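PDB 2NRK: GrpB family protein from Enterococcus faecalis, which is of unknown function but belongs to the GrpB (UPF0157) family, whose sequences group with the nucleotidyltransferase clan. Local coordinates for residues A[7-12]-A[46-52]; A[32-38]-A[56-62]; A[63-67]-A[87-91]; A[119-124]-A[163-168]. All blocks are in the same frame, centred on the assembly; numbering follows the deposited sequence. Where two conformers were deposited one is given.

Contact 1 of 4, residues A[7-12]-A[46-52]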
loop_
_atom_site.group_PDB
_atom_site.type_symbol
_atom_site.label_atom_id
_atom_site.label_comp_id
_atom_site.label_asym_id
_atom_site.label_seq_id
_atom_site.Cartn_x
_atom_site.Cartn_y
_atom_site.Cartn_z
ATOM N N ILE A 7 26.754 16.205 5.520
ATOM C CA ILE A 7 26.694 17.218 4.419
ATOM C C ILE A 7 26.067 16.635 3.137
ATOM O O ILE A 7 26.311 15.489 2.787
ATOM C CB ILE A 7 28.081 17.866 4.099
ATOM C CG1 ILE A 7 28.863 17.076 3.037
ATOM C CG2 ILE A 7 28.916 18.102 5.378
ATOM C CD1 ILE A 7 29.728 17.952 2.112
ATOM N N VAL A 8 25.302 17.448 2.424
ATOM C CA VAL A 8 24.700 17.048 1.145
ATOM C C VAL A 8 25.727 17.060 -0.001
ATOM O O VAL A 8 26.479 18.028 -0.155
ATOM C CB VAL A 8 23.495 17.971 0.822
ATOM C CG1 VAL A 8 22.858 17.626 -0.524
ATOM C CG2 VAL A 8 22.463 17.876 1.935
ATOM N N THR A 9 25.768 15.978 -0.778
ATOM C CA THR A 9 26.610 15.911 -1.973
ATOM C C THR A 9 25.742 15.773 -3.212
ATOM O O THR A 9 24.563 15.438 -3.118
ATOM C CB THR A 9 27.595 14.709 -1.924
ATOM O OG1 THR A 9 26.879 13.480 -2.146
ATOM C CG2 THR A 9 28.315 14.652 -0.566
ATOM N N GLU A 10 26.320 16.034 -4.378
ATOM C CA GLU A 10 25.638 15.670 -5.612
ATOM C C GLU A 10 25.418 14.155 -5.595
ATOM O O GLU A 10 26.073 13.429 -4.831
ATOM C CB GLU A 10 26.441 16.109 -6.839
ATOM C CG GLU A 10 26.493 17.642 -7.019
ATOM C CD GLU A 10 25.126 18.311 -6.997
ATOM O OE1 GLU A 10 24.207 17.861 -7.724
ATOM O OE2 GLU A 10 24.957 19.298 -6.242
ATOM N N TYR A 11 24.467 13.695 -6.390
ATOM C CA TYR A 11 24.143 12.270 -6.446
ATOM C C TYR A 11 25.409 11.442 -6.691
ATOM O O TYR A 11 26.265 11.830 -7.486
ATOM C CB TYR A 11 23.156 12.020 -7.583
ATOM C CG TYR A 11 22.804 10.570 -7.731
ATOM C CD1 TYR A 11 21.940 9.958 -6.825
ATOM C CD2 TYR A 11 23.334 9.802 -8.767
ATOM C CE1 TYR A 11 21.618 8.617 -6.935
ATOM C CE2 TYR A 11 23.005 8.471 -8.897
ATOM C CZ TYR A 11 22.173 7.873 -7.979
ATOM O OH TYR A 11 21.841 6.547 -8.121
ATOM N N GLN A 12 25.523 10.310 -5.995
ATOM C CA GLN A 12 26.625 9.372 -6.233
ATOM C C GLN A 12 26.080 8.033 -6.761
ATOM O O GLN A 12 25.398 7.322 -6.028
ATOM C CB GLN A 12 27.420 9.144 -4.944
ATOM C CG GLN A 12 28.042 10.414 -4.352
ATOM C CD GLN A 12 28.737 10.161 -3.019
ATOM O OE1 GLN A 12 29.454 9.170 -2.866
ATOM N NE2 GLN A 12 28.544 11.068 -2.049
ATOM N N PRO A 46 17.797 8.332 -8.595
ATOM C CA PRO A 46 18.915 8.748 -9.418
ATOM C C PRO A 46 18.957 10.252 -9.726
ATOM O O PRO A 46 17.927 10.876 -10.034
ATOM C CB PRO A 46 18.729 7.925 -10.711
ATOM C CG PRO A 46 18.091 6.622 -10.181
ATOM C CD PRO A 46 17.112 7.133 -9.123
ATOM N N ASN A 47 20.161 10.801 -9.583
ATOM C CA ASN A 47 20.481 12.210 -9.858
ATOM C C ASN A 47 19.970 13.217 -8.812
ATOM O O ASN A 47 20.086 14.434 -8.998
ATOM C CB ASN A 47 20.106 12.596 -11.296
ATOM C CG ASN A 47 20.664 11.622 -12.319
ATOM O OD1 ASN A 47 21.819 11.193 -12.229
ATOM N ND2 ASN A 47 19.848 11.267 -13.300
ATOM N N LEU A 48 19.466 12.714 -7.693
ATOM C CA LEU A 48 19.047 13.605 -6.609
ATOM C C LEU A 48 20.221 13.858 -5.664
ATOM O O LEU A 48 20.843 12.922 -5.177
ATOM C CB LEU A 48 17.866 12.992 -5.828
ATOM C CG LEU A 48 17.361 13.761 -4.605
ATOM C CD1 LEU A 48 16.976 15.224 -4.925
ATOM C CD2 LEU A 48 16.157 12.967 -4.017
ATOM N N ALA A 49 20.511 15.135 -5.399
ATOM C CA ALA A 49 21.495 15.495 -4.384
ATOM C C ALA A 49 21.013 15.016 -3.007
ATOM O O ALA A 49 19.813 15.074 -2.701
ATOM C CB ALA A 49 21.727 17.006 -4.369
ATOM N N ALA A 50 21.932 14.559 -2.163
ATOM C CA ALA A 50 21.522 13.944 -0.893
ATOM C C ALA A 50 22.665 13.843 0.096
ATOM O O ALA A 50 23.812 13.805 -0.293
ATOM C CB ALA A 50 21.000 12.526 -1.143
ATOM N N LYS A 51 22.329 13.733 1.371
ATOM C CA LYS A 51 23.305 13.281 2.355
ATOM C C LYS A 51 23.670 11.841 1.991
ATOM O O LYS A 51 22.779 11.055 1.633
ATOM C CB LYS A 51 22.698 13.288 3.738
ATOM C CG LYS A 51 22.499 14.709 4.234
ATOM C CD LYS A 51 21.444 14.779 5.296
ATOM C CE LYS A 51 21.892 14.222 6.624
ATOM N NZ LYS A 51 21.548 15.230 7.708
ATOM N N PRO A 52 24.970 11.508 2.032
ATOM C CA PRO A 52 25.408 10.158 1.641
ATOM C C PRO A 52 25.165 9.130 2.737
ATOM O O PRO A 52 26.124 8.528 3.270
ATOM C CB PRO A 52 26.906 10.342 1.390
ATOM C CG PRO A 52 27.299 11.442 2.258
ATOM C CD PRO A 52 26.116 12.385 2.355
HETATM O O HOH W 1 22.951 15.485 -8.074
#

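Contact 2 of 4, residues A[32-38]-A[56-62]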
loop_
_atom_site.group_PDB
_atom_site.type_symbol
_atom_site.label_atom_id
_atom_site.label_comp_id
_atom_site.label_asym_id
_atom_site.label_seq_id
_atom_site.Cartn_x
_atom_site.Cartn_y
_atom_site.Cartn_z
ATOM N N GLU A 32 14.409 -16.041 6.562
ATOM C CA GLU A 32 13.049 -16.198 6.018
ATOM C C GLU A 32 12.060 -15.121 6.443
ATOM O O GLU A 32 11.065 -14.893 5.742
ATOM C CB GLU A 32 12.460 -17.579 6.353
ATOM C CG GLU A 32 13.240 -18.772 5.804
ATOM C CD GLU A 32 14.399 -19.187 6.694
ATOM O OE1 GLU A 32 14.661 -18.509 7.715
ATOM O OE2 GLU A 32 15.039 -20.215 6.384
ATOM N N ASN A 33 12.333 -14.450 7.561
ATOM C CA ASN A 33 11.443 -13.411 8.053
ATOM C C ASN A 33 11.458 -12.179 7.126
ATOM O O ASN A 33 10.551 -11.344 7.180
ATOM C CB ASN A 33 11.870 -13.006 9.458
ATOM C CG ASN A 33 10.834 -12.170 10.176
ATOM O OD1 ASN A 33 9.632 -12.245 9.901
ATOM N ND2 ASN A 33 11.298 -11.379 11.123
ATOM N N CYS A 34 12.489 -12.073 6.292
ATOM C CA CYS A 34 12.633 -10.910 5.393
ATOM C C CYS A 34 11.860 -11.130 4.099
ATOM O O CYS A 34 12.163 -12.054 3.319
ATOM C CB CYS A 34 14.100 -10.637 5.071
ATOM S SG CYS A 34 14.316 -9.177 4.018
ATOM N N LEU A 35 10.837 -10.307 3.881
ATOM C CA LEU A 35 10.042 -10.427 2.655
ATOM C C LEU A 35 10.675 -9.634 1.525
ATOM O O LEU A 35 10.594 -10.059 0.348
ATOM C CB LEU A 35 8.612 -9.902 2.873
ATOM C CG LEU A 35 7.754 -10.792 3.783
ATOM C CD1 LEU A 35 6.522 -10.032 4.234
ATOM C CD2 LEU A 35 7.335 -12.080 3.050
ATOM N N LYS A 36 11.269 -8.483 1.861
ATOM C CA LYS A 36 11.795 -7.588 0.829
ATOM C C LYS A 36 12.722 -6.551 1.472
ATOM O O LYS A 36 12.439 -6.063 2.550
ATOM C CB LYS A 36 10.613 -6.871 0.138
ATOM C CG LYS A 36 10.997 -5.986 -1.030
ATOM C CD LYS A 36 11.444 -6.850 -2.190
ATOM C CE LYS A 36 11.813 -5.959 -3.359
ATOM N NZ LYS A 36 12.017 -6.869 -4.499
ATOM N N VAL A 37 13.812 -6.212 0.779
ATOM C CA VAL A 37 14.618 -5.041 1.156
ATOM C C VAL A 37 14.583 -4.092 -0.016
ATOM O O VAL A 37 14.925 -4.489 -1.144
ATOM C CB VAL A 37 16.102 -5.396 1.488
ATOM C CG1 VAL A 37 16.871 -4.140 1.871
ATOM C CG2 VAL A 37 16.157 -6.417 2.657
ATOM N N GLU A 38 14.142 -2.870 0.262
ATOM C CA GLU A 38 14.030 -1.816 -0.763
ATOM C C GLU A 38 14.986 -0.653 -0.436
ATOM O O GLU A 38 15.155 -0.272 0.731
ATOM C CB GLU A 38 12.587 -1.269 -0.791
ATOM C CG GLU A 38 11.514 -2.261 -1.297
ATOM C CD GLU A 38 11.271 -2.227 -2.779
ATOM O OE1 GLU A 38 12.062 -1.621 -3.563
ATOM O OE2 GLU A 38 10.258 -2.856 -3.183
ATOM N N PHE A 56 17.426 2.051 3.982
ATOM C CA PHE A 56 16.886 0.700 3.693
ATOM C C PHE A 56 15.495 0.541 4.271
ATOM O O PHE A 56 15.253 0.905 5.447
ATOM C CB PHE A 56 17.780 -0.405 4.300
ATOM C CG PHE A 56 19.200 -0.361 3.823
ATOM C CD1 PHE A 56 19.641 -1.254 2.850
ATOM C CD2 PHE A 56 20.091 0.582 4.321
ATOM C CE1 PHE A 56 20.953 -1.188 2.345
ATOM C CE2 PHE A 56 21.402 0.643 3.835
ATOM C CZ PHE A 56 21.840 -0.246 2.840
ATOM N N LEU A 57 14.573 0.039 3.435
ATOM C CA LEU A 57 13.226 -0.347 3.890
ATOM C C LEU A 57 13.202 -1.863 3.914
ATOM O O LEU A 57 13.391 -2.497 2.886
ATOM C CB LEU A 57 12.150 0.197 2.943
ATOM C CG LEU A 57 10.696 -0.243 3.263
ATOM C CD1 LEU A 57 10.263 0.186 4.671
ATOM C CD2 LEU A 57 9.711 0.340 2.233
ATOM N N VAL A 58 13.079 -2.426 5.099
ATOM C CA VAL A 58 13.069 -3.878 5.255
ATOM C C VAL A 58 11.652 -4.268 5.712
ATOM O O VAL A 58 11.166 -3.782 6.746
ATOM C CB VAL A 58 14.113 -4.320 6.314
ATOM C CG1 VAL A 58 14.042 -5.812 6.501
ATOM C CG2 VAL A 58 15.524 -3.921 5.891
ATOM N N ILE A 59 11.018 -5.155 4.950
ATOM C CA ILE A 59 9.645 -5.566 5.239
ATOM C C ILE A 59 9.703 -7.007 5.706
ATOM O O ILE A 59 10.268 -7.866 5.005
ATOM C CB ILE A 59 8.769 -5.437 3.961
ATOM C CG1 ILE A 59 8.830 -3.994 3.454
ATOM C CG2 ILE A 59 7.369 -5.890 4.284
ATOM C CD1 ILE A 59 8.187 -3.854 2.051
ATOM N N VAL A 60 9.155 -7.272 6.890
ATOM C CA VAL A 60 9.235 -8.603 7.517
ATOM C C VAL A 60 7.860 -9.189 7.828
ATOM O O VAL A 60 6.857 -8.456 7.920
ATOM C CB VAL A 60 10.077 -8.571 8.857
ATOM C CG1 VAL A 60 11.508 -8.128 8.553
ATOM C CG2 VAL A 60 9.408 -7.656 9.922
ATOM N N GLU A 61 7.815 -10.512 8.014
ATOM C CA GLU A 61 6.566 -11.180 8.389
ATOM C C GLU A 61 6.175 -10.866 9.823
ATOM O O GLU A 61 4.994 -10.642 10.111
ATOM C CB GLU A 61 6.687 -12.694 8.190
ATOM C CG GLU A 61 6.823 -13.048 6.730
ATOM C CD GLU A 61 6.520 -14.518 6.427
ATOM O OE1 GLU A 61 5.593 -15.115 7.046
ATOM O OE2 GLU A 61 7.228 -15.049 5.541
ATOM N N GLU A 62 7.175 -10.860 10.716
ATOM C CA GLU A 62 6.945 -10.705 12.155
ATOM C C GLU A 62 7.976 -9.764 12.767
ATOM O O GLU A 62 9.154 -10.105 12.855
ATOM C CB GLU A 62 7.067 -12.044 12.871
ATOM C CG GLU A 62 6.047 -13.083 12.516
ATOM C CD GLU A 62 6.267 -14.339 13.330
ATOM O OE1 GLU A 62 6.137 -14.260 14.570
ATOM O OE2 GLU A 62 6.613 -15.377 12.727
HETATM O O HOH W 2 9.300 -14.330 4.089
HETATM O O HOH W 3 8.769 -15.121 10.188
#

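Contact 3 of 4, residues A[63-67]-A[87-91]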
loop_
_atom_site.group_PDB
_atom_site.type_symbol
_atom_site.label_atom_id
_atom_site.label_comp_id
_atom_site.label_asym_id
_atom_site.label_seq_id
_atom_site.Cartn_x
_atom_site.Cartn_y
_atom_site.Cartn_z
ATOM N N ILE A 63 7.520 -8.593 13.192
ATOM C CA ILE A 63 8.433 -7.573 13.718
ATOM C C ILE A 63 9.085 -7.979 15.039
ATOM O O ILE A 63 10.271 -7.753 15.238
ATOM C CB ILE A 63 7.789 -6.157 13.780
ATOM C CG1 ILE A 63 8.885 -5.066 13.940
ATOM C CG2 ILE A 63 6.744 -6.027 14.862
ATOM C CD1 ILE A 63 9.790 -4.887 12.729
ATOM N N GLU A 64 8.334 -8.644 15.911
ATOM C CA GLU A 64 8.884 -8.988 17.237
ATOM C C GLU A 64 10.048 -9.958 17.138
ATOM O O GLU A 64 10.965 -9.939 17.974
ATOM C CB GLU A 64 7.781 -9.513 18.164
ATOM C CG GLU A 64 6.641 -8.504 18.337
ATOM C CD GLU A 64 5.932 -8.595 19.690
ATOM O OE1 GLU A 64 6.081 -9.622 20.410
ATOM O OE2 GLU A 64 5.203 -7.625 20.029
ATOM N N LYS A 65 10.019 -10.806 16.121
ATOM C CA LYS A 65 11.116 -11.725 15.829
ATOM C C LYS A 65 12.454 -11.033 15.515
ATOM O O LYS A 65 13.535 -11.632 15.651
ATOM C CB LYS A 65 10.734 -12.628 14.670
ATOM C CG LYS A 65 10.105 -13.976 15.107
ATOM C CD LYS A 65 9.758 -14.803 13.865
ATOM C CE LYS A 65 11.010 -15.373 13.174
ATOM N NZ LYS A 65 10.615 -16.229 12.006
ATOM N N VAL A 66 12.388 -9.773 15.089
ATOM C CA VAL A 66 13.602 -9.040 14.723
ATOM C C VAL A 66 14.415 -8.744 15.988
ATOM O O VAL A 66 15.641 -8.669 15.944
ATOM C CB VAL A 66 13.245 -7.745 13.921
ATOM C CG1 VAL A 66 14.481 -6.868 13.648
ATOM C CG2 VAL A 66 12.581 -8.135 12.600
ATOM N N ASP A 67 13.729 -8.594 17.113
ATOM C CA ASP A 67 14.420 -8.396 18.397
ATOM C C ASP A 67 15.402 -9.500 18.751
ATOM O O ASP A 67 16.406 -9.239 19.417
ATOM C CB ASP A 67 13.399 -8.169 19.511
ATOM C CG ASP A 67 12.568 -6.916 19.267
ATOM O OD1 ASP A 67 13.103 -5.920 18.703
ATOM O OD2 ASP A 67 11.369 -6.939 19.598
ATOM N N SER A 87 5.711 3.610 16.033
ATOM C CA SER A 87 5.051 2.357 16.400
ATOM C C SER A 87 5.253 1.278 15.344
ATOM O O SER A 87 5.037 1.521 14.146
ATOM C CB SER A 87 3.545 2.591 16.650
ATOM O OG SER A 87 2.984 1.447 17.278
ATOM N N GLY A 88 5.704 0.102 15.766
ATOM C CA GLY A 88 5.904 -0.999 14.819
ATOM C C GLY A 88 7.208 -1.018 14.050
ATOM O O GLY A 88 7.479 -1.988 13.359
ATOM N N ARG A 89 8.041 0.012 14.190
ATOM C CA ARG A 89 9.323 0.031 13.487
ATOM C C ARG A 89 10.405 -0.664 14.311
ATOM O O ARG A 89 10.313 -0.701 15.558
ATOM C CB ARG A 89 9.744 1.480 13.196
ATOM C CG ARG A 89 11.066 1.575 12.403
ATOM C CD ARG A 89 11.348 3.027 11.999
ATOM N NE ARG A 89 11.525 3.913 13.176
ATOM C CZ ARG A 89 12.009 5.156 13.082
ATOM N NH1 ARG A 89 12.353 5.646 11.881
ATOM N NH2 ARG A 89 12.145 5.929 14.157
ATOM N N ARG A 90 11.387 -1.249 13.629
ATOM C CA ARG A 90 12.725 -1.414 14.231
ATOM C C ARG A 90 13.708 -0.616 13.413
ATOM O O ARG A 90 13.825 -0.833 12.208
ATOM C CB ARG A 90 13.142 -2.883 14.336
ATOM C CG ARG A 90 12.205 -3.695 15.241
ATOM C CD ARG A 90 12.212 -3.189 16.707
ATOM N NE ARG A 90 11.431 -4.083 17.569
ATOM C CZ ARG A 90 10.113 -4.009 17.743
ATOM N NH1 ARG A 90 9.410 -3.042 17.151
ATOM N NH2 ARG A 90 9.489 -4.905 18.553
ATOM N N TYR A 91 14.450 0.268 14.072
ATOM C CA TYR A 91 15.303 1.199 13.376
ATOM C C TYR A 91 16.755 0.840 13.727
ATOM O O TYR A 91 17.057 0.580 14.903
ATOM C CB TYR A 91 14.973 2.613 13.861
ATOM C CG TYR A 91 15.821 3.717 13.261
ATOM C CD1 TYR A 91 15.797 3.967 11.892
ATOM C CD2 TYR A 91 16.593 4.553 14.077
ATOM C CE1 TYR A 91 16.559 5.030 11.334
ATOM C CE2 TYR A 91 17.357 5.615 13.527
ATOM C CZ TYR A 91 17.334 5.815 12.155
ATOM O OH TYR A 91 18.096 6.853 11.631
HETATM O O HOH W 4 6.609 -5.214 19.011
#

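Contact 4 of 4, residues A[119-124]-A[163-168]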
loop_
_atom_site.group_PDB
_atom_site.type_symbol
_atom_site.label_atom_id
_atom_site.label_comp_id
_atom_site.label_asym_id
_atom_site.label_seq_id
_atom_site.Cartn_x
_atom_site.Cartn_y
_atom_site.Cartn_z
ATOM N N ALA A 119 6.056 5.212 -2.061
ATOM C CA ALA A 119 5.382 6.154 -2.953
ATOM C C ALA A 119 6.249 7.393 -3.154
ATOM O O ALA A 119 6.373 7.875 -4.278
ATOM C CB ALA A 119 3.998 6.532 -2.401
ATOM N N PHE A 120 6.836 7.904 -2.058
ATOM C CA PHE A 120 7.692 9.105 -2.080
ATOM C C PHE A 120 8.845 8.888 -3.052
ATOM O O PHE A 120 9.068 9.709 -3.946
ATOM C CB PHE A 120 8.221 9.372 -0.668
ATOM C CG PHE A 120 9.100 10.593 -0.561
ATOM C CD1 PHE A 120 8.555 11.873 -0.533
ATOM C CD2 PHE A 120 10.473 10.433 -0.411
ATOM C CE1 PHE A 120 9.397 13.036 -0.401
ATOM C CE2 PHE A 120 11.312 11.571 -0.294
ATOM C CZ PHE A 120 10.772 12.851 -0.293
ATOM N N ARG A 121 9.527 7.749 -2.915
ATOM C CA ARG A 121 10.620 7.408 -3.823
ATOM C C ARG A 121 10.155 7.335 -5.273
ATOM O O ARG A 121 10.757 7.972 -6.172
ATOM C CB ARG A 121 11.232 6.052 -3.430
ATOM C CG ARG A 121 12.337 5.624 -4.414
ATOM C CD ARG A 121 12.620 4.144 -4.185
ATOM N NE ARG A 121 11.534 3.321 -4.741
ATOM C CZ ARG A 121 11.474 1.994 -4.613
ATOM N NH1 ARG A 121 12.445 1.323 -3.960
ATOM N NH2 ARG A 121 10.450 1.327 -5.133
ATOM N N ASN A 122 9.086 6.576 -5.508
ATOM C CA ASN A 122 8.636 6.347 -6.897
ATOM C C ASN A 122 8.268 7.671 -7.554
ATOM O O ASN A 122 8.583 7.913 -8.726
ATOM C CB ASN A 122 7.480 5.364 -6.910
ATOM C CG ASN A 122 7.883 3.969 -6.503
ATOM O OD1 ASN A 122 9.072 3.663 -6.309
ATOM N ND2 ASN A 122 6.878 3.079 -6.375
ATOM N N TYR A 123 7.602 8.529 -6.794
ATOM C CA TYR A 123 7.155 9.826 -7.298
ATOM C C TYR A 123 8.358 10.719 -7.657
ATOM O O TYR A 123 8.365 11.367 -8.700
ATOM C CB TYR A 123 6.298 10.486 -6.218
ATOM C CG TYR A 123 5.623 11.770 -6.624
ATOM C CD1 TYR A 123 4.637 11.786 -7.630
ATOM C CD2 TYR A 123 5.947 12.974 -5.987
ATOM C CE1 TYR A 123 3.996 12.997 -8.009
ATOM C CE2 TYR A 123 5.278 14.187 -6.321
ATOM C CZ TYR A 123 4.308 14.177 -7.347
ATOM O OH TYR A 123 3.646 15.337 -7.697
ATOM N N LEU A 124 9.381 10.767 -6.794
ATOM C CA LEU A 124 10.566 11.585 -7.128
ATOM C C LEU A 124 11.278 11.021 -8.376
ATOM O O LEU A 124 11.737 11.801 -9.213
ATOM C CB LEU A 124 11.551 11.639 -5.972
ATOM C CG LEU A 124 11.027 12.467 -4.806
ATOM C CD1 LEU A 124 12.063 12.446 -3.665
ATOM C CD2 LEU A 124 10.730 13.925 -5.224
ATOM N N ILE A 163 5.049 16.603 -0.599
ATOM C CA ILE A 163 5.431 15.656 -1.644
ATOM C C ILE A 163 4.940 14.240 -1.333
ATOM O O ILE A 163 4.518 13.495 -2.237
ATOM C CB ILE A 163 6.970 15.697 -1.900
ATOM C CG1 ILE A 163 7.371 17.104 -2.371
ATOM C CG2 ILE A 163 7.401 14.575 -2.911
ATOM C CD1 ILE A 163 6.501 17.661 -3.532
ATOM N N GLU A 164 5.012 13.864 -0.059
ATOM C CA GLU A 164 4.523 12.513 0.328
ATOM C C GLU A 164 3.033 12.376 -0.026
ATOM O O GLU A 164 2.564 11.297 -0.442
ATOM C CB GLU A 164 4.707 12.278 1.827
ATOM C CG GLU A 164 6.161 11.926 2.192
ATOM C CD GLU A 164 6.396 11.770 3.723
ATOM O OE1 GLU A 164 5.561 12.243 4.534
ATOM O OE2 GLU A 164 7.448 11.149 4.080
ATOM N N LYS A 165 2.291 13.450 0.167
ATOM C CA LYS A 165 0.862 13.434 -0.127
ATOM C C LYS A 165 0.624 13.327 -1.634
ATOM O O LYS A 165 -0.172 12.499 -2.092
ATOM C CB LYS A 165 0.206 14.680 0.479
ATOM C CG LYS A 165 -1.255 14.800 0.208
ATOM C CD LYS A 165 -1.873 15.846 1.179
ATOM C CE LYS A 165 -3.283 16.198 0.757
ATOM N NZ LYS A 165 -3.901 17.264 1.651
ATOM N N GLU A 166 1.312 14.158 -2.425
ATOM C CA GLU A 166 1.231 14.069 -3.876
ATOM C C GLU A 166 1.629 12.664 -4.341
ATOM O O GLU A 166 1.002 12.095 -5.253
ATOM C CB GLU A 166 2.160 15.080 -4.539
ATOM C CG GLU A 166 1.746 16.531 -4.298
ATOM C CD GLU A 166 2.631 17.554 -5.033
ATOM O OE1 GLU A 166 3.567 17.177 -5.765
ATOM O OE2 GLU A 166 2.381 18.766 -4.867
ATOM N N ALA A 167 2.671 12.108 -3.706
ATOM C CA ALA A 167 3.220 10.821 -4.118
ATOM C C ALA A 167 2.223 9.681 -3.885
ATOM O O ALA A 167 2.074 8.799 -4.736
ATOM C CB ALA A 167 4.495 10.534 -3.333
ATOM N N LEU A 168 1.551 9.714 -2.730
ATOM C CA LEU A 168 0.625 8.623 -2.371
ATOM C C LEU A 168 -0.610 8.675 -3.286
ATOM O O LEU A 168 -1.121 7.624 -3.683
ATOM C CB LEU A 168 0.231 8.697 -0.898
ATOM C CG LEU A 168 -0.506 7.460 -0.339
ATOM C CD1 LEU A 168 0.307 6.149 -0.630
ATOM C CD2 LEU A 168 -0.794 7.663 1.157
HETATM O O HOH W 5 4.108 7.509 -6.034
#

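Contact 1 of 4, residues A[7-12]-A[46-52]
The phenol ring of Tyr11 lies with one face over the Pro46-Asn47 peptide, at one end of a contact whose middle is a single antiparallel beta bridge between two loops, one before helix 14-30 and the other joining strands 34-40 and 54-60. Asn47 N sits over the ring centre, 3.2 Å from Tyr11 CG, while Pro46 CA makes a CH-pi contact nearer the rim, 3.9 Å from the Tyr11 ring centroid. CG of Tyr11 is trans to its own N (chi1 178°), which swings the ring back along residues 46-48 and leaves Leu48 O in the ring plane at its edge. At the bridge, Thr9 and Ala50 exchange two backbone bonds, Thr9 N to Ala50 O at 3.0 Å and Ala50 N to Thr9 O at 2.9 Å. Val8 straddles the next residues: CG1 rests 3.6 Å from Ala50 N, and CG2 meets Lys51 CG, the side chains crossing at about a right angle. Trp15 of helix 14-30 packs against Thr9, Ala50 and Pro52, and Lys139 pairs with Glu10 OE2. Glu10 OE1 accepts a hydrogen bond from a water at 2.7 Å that also accepts from Tyr11 N and donates to Asn47 O.

Contact 2 of 4, residues A[32-38]-A[56-62]
Backbone hydrogen bonds join Glu38 and Leu57 in both directions, Glu38 N to Leu57 O and Leu57 N to Glu38 O each at 2.8 Å, and strands 34-38 and 56-60 run antiparallel at 175°. Ile59 N donates to Lys36 O at 2.9 Å, but Ile59 O faces two residues: it takes a short bond from Leu35 N, 2.7 Å, and a weak one from Lys36 N.

Beyond the strands a further backbone bond, Glu61 N to Asn33 O, is joined by side-chain bonds. The Asn33 amide spans the backbone of Glu62 like one more peptide: OD1 accepts from Glu62 N on a lone pair at 2.9 Å, and ND2 donates to Glu62 O at 3.0 Å, the acceptor only 9° from the amide plane. CG of Asn33 stands opposite its backbone N (chi1 -167°), which brings the amide past Val60 to residues 61-62. Two bonds fix its rotation.

Apolar contacts follow the faces. Val37 and Val58 lie side by side on the face covered by helix 14-30, their CG2 atoms 4.1 Å apart. Leu57 and Ile59 face helix 111-126. Leu35 crosses the Glu61 stem at about a right angle, its CG 3.8 Å from Glu61 CG, and Lys169 of the second subunit pairs with Glu61 OE1.

Leu35 and Lys36 opposite Ile59 form a classic beta bulge, in the antiparallel pair at one edge of the chain's five-stranded mixed sheet.

Contact 3 of 4, residues A[63-67]-A[87-91]
Arg90 grips the carboxylate of Asp67 side-on, using NE and one terminal nitrogen against one oxygen each. The bond from Arg90 NE to Asp67 OD1 is 2.7 Å and that from Arg90 NH2 to Asp67 OD2 is 3.0 Å, both nearly straight at 167°. The carboxylate and guanidinium planes are only 17° apart, and each oxygen is met on its syn side, as in a bidentate salt bridge. Against this pair the apolar stems come together: Ile63 lays CG1 over one face of the guanidinium, 3.8 Å from Arg90 NH1, and its CD1 touches Arg90 CG at 3.7 Å. Val66 CG1 reaches the same methylene from farther off.

A bend at chi2 of Arg90 (-63°) folds the chain, and NH1 returns to the backbone, donating to Arg89 O at 3.0 Å from above the carbonyl plane. With this bond all three guanidinium nitrogens are engaged; NH2 also donates to a water at 2.9 Å that bridges to Glu64 OE2.

The contact links the turn after strand 54-60, helical in its backbone angles, to the start of strand 89-94, which lies next to strand 101-107 in the mixed sheet of this GrpB-family protein. Beside Ile63 CG1, at 3.4 Å, is the carbonyl oxygen of Gly88, whose positive phi suits a glycine at this bend.

In the next shell, Tyr80 OH donates a hydrogen bond to Asp67 OD1, giving that oxygen a second partner. Ile105 of strand 101-107 packs under Ile63 and Val66, while Gln107 OE1 accepts from Ile63 N.

Contact 4 of 4, residues A[119-124]-A[163-168]
The Tyr123 ring has one face against helix 157-171: Ala167 CA makes a CH-pi contact 4.0 Å from the Tyr123 ring centroid, and the Glu166 carbonyl carbon lies over the centre. At the ring edge, near its plane, is Ile163 CG2. The two helix segments, 119-124 and 163-168, cross almost perpendicularly at 84°, with their axes 8.1 Å apart at closest approach. Small residues lie at the crossing: Ala167 CB fits against Tyr123 CB and the carbonyl oxygen of Ala119, 3.4 Å from each.

Ile163 CG2 is shared by three side chains, since Phe120 CE1 (3.6 Å) and Leu124 CD2 also touch it. The Phe120 ring crosses Ile163 obliquely and meets the Glu164 stem through CD1; the carboxylate of Glu164 pairs with Arg116. Ile130 of helix 128-142 packs on Tyr123, Leu124 and Ile163, closing an apolar cluster between three helices. A water donates to both Ala119 O and Ala167 O, bridging the two helices where they cross.

With CG of Tyr123 trans to the backbone N (chi1 -173°), the ring reaches across the neighbouring helix to Glu166, and Tyr123 OH donates to the anti side of Glu166 OE1 at 2.7 Å, 34° out of the carboxylate plane.

From the N terminus, contact 1 joins the leading loop to residues 46-52, closing a loop that holds helix 14-30 and strand 34-40. Contact 2 crosses it: segment 32-38 lies inside that loop and 56-62 beyond its end, and the two contacts lie on opposite sides of the chain's centre. Contact 3 follows in series, bringing the turn after strand 54-60 to strand 89-94; it abuts contact 2, where Asn33 packs on Lys65 and Val66. Contact 4 closes last, joining helix 111-126 to helix 157-171. It meets contact 2 through the Glu38-Arg121 salt bridge and contact 1 through Leu48 and Leu124, so helix 111-126 ties helix 157-171 to strand 34-40 and to the loop 46-52.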